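Local coordinates for protein polyketide synthase PksR (Bacillus subtilis, PDB 4U3V) that acts as the double-hotdog enoyl-isomerase domain of a trans-acyltransferase polyketide synthase involved in intermediate steps of bacillaene synthesis, at residues I142-D156 / K172-L185. Sequence-based numbering, arbitrary orientation.
Sequences IENVKHSLTKLHHID and KTITHLYRDHKSIL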
# COMPACT_ATOMS: atom_id res chain seq x y z
N ILE A 142 1.49 21.94 -3.95
CA ILE A 142 1.26 21.43 -2.60
C ILE A 142 0.88 22.57 -1.67
O ILE A 142 0.01 22.43 -0.79
CB ILE A 142 2.53 20.73 -2.07
CG1 ILE A 142 2.68 19.35 -2.71
CG2 ILE A 142 2.54 20.64 -0.55
CD1 ILE A 142 1.50 18.43 -2.48
N GLU A 143 1.56 23.70 -1.85
CA GLU A 143 1.25 24.88 -1.05
C GLU A 143 -0.18 25.35 -1.30
O GLU A 143 -0.89 25.72 -0.38
CB GLU A 143 2.26 26.00 -1.36
CG GLU A 143 3.60 25.82 -0.68
CD GLU A 143 3.47 25.58 0.82
OE1 GLU A 143 2.68 26.30 1.49
OE2 GLU A 143 4.15 24.67 1.34
N ASN A 144 -0.60 25.30 -2.56
CA ASN A 144 -1.95 25.63 -2.95
C ASN A 144 -2.97 24.72 -2.28
O ASN A 144 -3.88 25.19 -1.58
CB ASN A 144 -2.08 25.45 -4.45
CG ASN A 144 -2.85 26.55 -5.10
OD1 ASN A 144 -4.08 26.54 -5.11
ND2 ASN A 144 -2.13 27.55 -5.60
N VAL A 145 -2.80 23.42 -2.46
CA VAL A 145 -3.66 22.45 -1.81
C VAL A 145 -3.72 22.65 -0.29
O VAL A 145 -4.79 22.65 0.30
CB VAL A 145 -3.26 21.00 -2.20
CG1 VAL A 145 -4.14 19.99 -1.47
CG2 VAL A 145 -3.38 20.80 -3.70
N LYS A 146 -2.56 22.77 0.34
CA LYS A 146 -2.40 22.97 1.77
C LYS A 146 -3.20 24.15 2.32
O LYS A 146 -3.80 24.07 3.40
CB LYS A 146 -0.91 23.22 2.00
CG LYS A 146 -0.38 22.97 3.39
CD LYS A 146 1.09 22.64 3.26
CE LYS A 146 1.95 23.56 4.12
NZ LYS A 146 3.40 23.26 3.90
N HIS A 147 -3.13 25.27 1.62
CA HIS A 147 -3.80 26.51 2.03
C HIS A 147 -5.26 26.31 2.37
O HIS A 147 -5.76 26.88 3.34
CB HIS A 147 -3.59 27.57 0.95
CG HIS A 147 -4.38 28.84 1.16
ND1 HIS A 147 -4.08 29.73 2.13
CD2 HIS A 147 -5.44 29.39 0.44
CE1 HIS A 147 -4.93 30.77 2.07
NE2 HIS A 147 -5.76 30.57 1.02
N SER A 148 -5.96 25.46 1.61
CA SER A 148 -7.40 25.26 1.81
C SER A 148 -7.79 24.19 2.86
O SER A 148 -8.95 24.07 3.24
CB SER A 148 -8.13 25.00 0.48
OG SER A 148 -7.37 24.16 -0.36
N LEU A 149 -6.79 23.49 3.38
CA LEU A 149 -7.01 22.41 4.35
C LEU A 149 -6.63 22.85 5.76
O LEU A 149 -6.01 23.90 5.93
CB LEU A 149 -6.19 21.15 3.94
CG LEU A 149 -6.47 20.71 2.50
CD1 LEU A 149 -5.53 19.57 2.12
CD2 LEU A 149 -7.92 20.26 2.38
N THR A 150 -7.07 22.10 6.76
CA THR A 150 -6.75 22.39 8.15
C THR A 150 -5.58 21.51 8.59
O THR A 150 -5.68 20.28 8.57
CB THR A 150 -7.96 22.13 9.08
OG1 THR A 150 -9.06 22.94 8.68
CG2 THR A 150 -7.62 22.42 10.53
N LYS A 151 -4.50 22.15 9.02
CA LYS A 151 -3.37 21.42 9.63
C LYS A 151 -3.77 20.72 10.92
O LYS A 151 -4.45 21.29 11.78
CB LYS A 151 -2.18 22.35 9.89
CG LYS A 151 -0.97 21.63 10.43
CD LYS A 151 0.19 22.60 10.66
CE LYS A 151 1.49 21.86 10.90
NZ LYS A 151 1.78 20.97 9.75
N LEU A 152 -3.37 19.46 11.05
CA LEU A 152 -3.66 18.66 12.23
C LEU A 152 -2.41 18.61 13.12
O LEU A 152 -1.30 18.76 12.63
CB LEU A 152 -4.05 17.23 11.85
CG LEU A 152 -5.21 17.18 10.84
CD1 LEU A 152 -5.56 15.72 10.58
CD2 LEU A 152 -6.41 17.92 11.40
N HIS A 153 -2.63 18.47 14.41
CA HIS A 153 -1.56 18.43 15.40
C HIS A 153 -1.68 17.14 16.16
O HIS A 153 -2.66 16.40 16.01
CB HIS A 153 -1.72 19.61 16.36
CG HIS A 153 -1.71 20.95 15.66
ND1 HIS A 153 -0.57 21.52 15.21
CD2 HIS A 153 -2.76 21.75 15.22
CE1 HIS A 153 -0.88 22.64 14.54
NE2 HIS A 153 -2.21 22.78 14.55
N HIS A 154 -0.68 16.83 16.99
CA HIS A 154 -0.63 15.54 17.67
C HIS A 154 -0.77 14.42 16.67
O HIS A 154 -1.68 13.58 16.78
CB HIS A 154 -1.73 15.46 18.72
CG HIS A 154 -1.78 16.67 19.63
ND1 HIS A 154 -0.71 17.09 20.33
CD2 HIS A 154 -2.80 17.59 19.87
CE1 HIS A 154 -1.02 18.22 20.99
NE2 HIS A 154 -2.30 18.52 20.72
N ILE A 155 0.13 14.37 15.71
CA ILE A 155 0.10 13.34 14.69
C ILE A 155 0.09 11.90 15.20
O ILE A 155 -0.36 11.03 14.52
CB ILE A 155 1.22 13.55 13.67
CG1 ILE A 155 0.89 14.67 12.71
CG2 ILE A 155 1.47 12.31 12.88
CD1 ILE A 155 -0.56 15.06 12.69
N ASP A 156 0.55 11.62 16.41
CA ASP A 156 0.31 10.27 16.96
C ASP A 156 -1.17 9.91 17.04
O ASP A 156 -1.81 10.06 18.06
CB ASP A 156 0.96 10.08 18.30
CG ASP A 156 2.45 9.89 18.19
OD1 ASP A 156 2.94 8.77 18.44
OD2 ASP A 156 3.14 10.87 17.87
N LYS A 172 5.59 4.22 11.16
CA LYS A 172 5.22 5.59 11.53
C LYS A 172 5.95 6.62 10.67
O LYS A 172 6.90 7.27 11.12
CB LYS A 172 5.49 5.84 13.02
CG LYS A 172 4.70 4.89 13.90
CD LYS A 172 4.69 5.29 15.37
CE LYS A 172 3.73 4.40 16.13
NZ LYS A 172 3.85 4.53 17.60
N THR A 173 5.49 6.79 9.44
CA THR A 173 6.19 7.56 8.43
C THR A 173 5.63 8.97 8.27
O THR A 173 6.18 9.77 7.52
CB THR A 173 6.06 6.87 7.07
OG1 THR A 173 4.67 6.70 6.78
CG2 THR A 173 6.70 5.49 7.10
N ILE A 174 4.51 9.26 8.92
CA ILE A 174 3.80 10.50 8.58
C ILE A 174 4.37 11.64 9.43
O ILE A 174 4.49 11.50 10.65
CB ILE A 174 2.32 10.37 8.91
CG1 ILE A 174 1.70 9.38 7.92
CG2 ILE A 174 1.62 11.74 8.84
CD1 ILE A 174 0.32 8.93 8.31
N THR A 175 4.72 12.75 8.79
CA THR A 175 5.22 13.93 9.55
C THR A 175 4.24 15.10 9.61
O THR A 175 4.30 15.90 10.56
CB THR A 175 6.56 14.43 8.98
OG1 THR A 175 6.39 14.87 7.62
CG2 THR A 175 7.58 13.30 9.01
N HIS A 176 3.41 15.25 8.59
CA HIS A 176 2.41 16.33 8.60
C HIS A 176 1.12 15.85 7.98
O HIS A 176 1.16 15.07 7.03
CB HIS A 176 2.91 17.51 7.78
CG HIS A 176 4.25 18.05 8.23
ND1 HIS A 176 5.42 17.44 7.92
CD2 HIS A 176 4.58 19.22 8.92
CE1 HIS A 176 6.44 18.16 8.42
NE2 HIS A 176 5.93 19.26 9.02
N LEU A 177 -0.00 16.37 8.47
CA LEU A 177 -1.33 16.10 7.88
C LEU A 177 -2.12 17.40 7.75
O LEU A 177 -2.21 18.16 8.71
CB LEU A 177 -2.12 15.20 8.80
CG LEU A 177 -1.53 13.78 8.90
CD1 LEU A 177 -2.26 13.04 9.99
CD2 LEU A 177 -1.76 13.08 7.57
N TYR A 178 -2.82 17.56 6.64
CA TYR A 178 -3.78 18.65 6.46
C TYR A 178 -5.05 18.05 5.87
O TYR A 178 -4.98 17.36 4.86
CB TYR A 178 -3.22 19.66 5.47
CG TYR A 178 -1.82 20.13 5.83
CD1 TYR A 178 -1.62 21.36 6.46
CD2 TYR A 178 -0.71 19.37 5.47
CE1 TYR A 178 -0.34 21.80 6.76
CE2 TYR A 178 0.58 19.82 5.73
CZ TYR A 178 0.76 21.02 6.39
OH TYR A 178 2.05 21.44 6.68
N ARG A 179 -6.20 18.40 6.42
CA ARG A 179 -7.42 17.62 6.20
C ARG A 179 -8.61 18.50 5.90
O ARG A 179 -8.68 19.61 6.43
CB ARG A 179 -7.73 16.83 7.47
CG ARG A 179 -8.88 15.84 7.34
CD ARG A 179 -8.96 14.97 8.60
NE ARG A 179 -9.40 15.75 9.78
CZ ARG A 179 -9.37 15.29 11.03
NH1 ARG A 179 -9.00 14.04 11.30
NH2 ARG A 179 -9.77 16.08 12.03
N ASP A 180 -9.56 18.00 5.11
CA ASP A 180 -10.91 18.55 5.13
C ASP A 180 -11.93 17.42 4.92
O ASP A 180 -11.53 16.25 4.96
CB ASP A 180 -11.10 19.69 4.08
CG ASP A 180 -11.15 19.20 2.65
OD1 ASP A 180 -11.10 17.98 2.42
OD2 ASP A 180 -11.27 20.04 1.71
N HIS A 181 -13.21 17.75 4.80
CA HIS A 181 -14.24 16.74 4.74
C HIS A 181 -14.13 15.72 3.63
O HIS A 181 -14.87 14.71 3.64
CB HIS A 181 -15.64 17.40 4.69
CG HIS A 181 -15.92 18.16 3.40
ND1 HIS A 181 -15.37 19.38 3.14
CD2 HIS A 181 -16.70 17.83 2.28
CE1 HIS A 181 -15.73 19.77 1.90
NE2 HIS A 181 -16.54 18.83 1.37
N LYS A 182 -13.30 15.99 2.62
CA LYS A 182 -13.28 15.03 1.51
C LYS A 182 -11.88 14.59 1.10
O LYS A 182 -11.73 13.87 0.11
CB LYS A 182 -14.00 15.58 0.29
CG LYS A 182 -13.49 16.96 -0.10
CD LYS A 182 -14.34 17.57 -1.22
CE LYS A 182 -13.89 18.98 -1.55
NZ LYS A 182 -12.44 19.19 -1.23
N SER A 183 -10.87 15.17 1.73
CA SER A 183 -9.48 14.82 1.38
C SER A 183 -8.52 14.93 2.55
O SER A 183 -8.79 15.60 3.56
CB SER A 183 -8.97 15.69 0.22
OG SER A 183 -9.00 17.03 0.60
N ILE A 184 -7.33 14.39 2.35
CA ILE A 184 -6.26 14.63 3.32
C ILE A 184 -4.96 14.70 2.56
O ILE A 184 -4.79 14.01 1.57
CB ILE A 184 -6.24 13.58 4.47
CG1 ILE A 184 -5.32 14.04 5.63
CG2 ILE A 184 -5.94 12.16 3.92
CD1 ILE A 184 -5.58 13.29 6.93
N LEU A 185 -4.04 15.56 3.03
CA LEU A 185 -2.73 15.72 2.39
C LEU A 185 -1.69 15.40 3.45
O LEU A 185 -1.76 15.90 4.57
CB LEU A 185 -2.55 17.16 1.85
CG LEU A 185 -1.12 17.53 1.43
CD1 LEU A 185 -0.87 16.96 0.06
CD2 LEU A 185 -0.98 19.06 1.44
O HOH W 1 -11.46 22.75 1.41
O HOH W 2 -10.40 22.01 6.56
O HOH W 3 0.70 18.23 10.66
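T150 and R179 form an antiparallel hydrogen-bonded pair, with T150 N to R179 O at 3.0 Å and R179 N to T150 O at 2.9 Å. This adds the short strand 150-151 to the outer side of strand 174-180, at the edge of the C-terminal hotdog fold. L152 N extends the pairing with a bond to L177 O (2.9 Å). Helix 142-147 comes just before the edge strand and packs against the hairpin of 174-180 and 183-190.

Two lysines pack against Y178. The chain of K146 crosses one face of its ring, with CG 3.6 Å from the ring centroid, a CH-pi contact. NZ of K146 continues past the phenol to a salt bridge with E143 OE2. K151 runs alongside the ring, pointing the same way, with CB 3.6 Å from Y178 CD1. Its extended chain bends only at the end (chi4 57°). There NZ makes a weak bond to Y178 OH and lies in plane at the CD2 edge of H176. A water joins K151 NZ, L152 O and L177 N.

On the sheet face of R179, L152 CD1 lies over one face of the guanidinium, offset toward its rim. R179 NH1 makes a salt bridge to E220 and a hydrogen bond to S217 O, near the end of helix 205-219. I155 CD1 packs on L177 CD1, and I142 CD1, from the helix, meets L185 CD1. At the hairpin turn, D180 OD1 accepts from K182 N, an Asx turn, and also from S183 N, completing an Asx motif, while L149 CD2 presses against D180 CG at 3.4 Å.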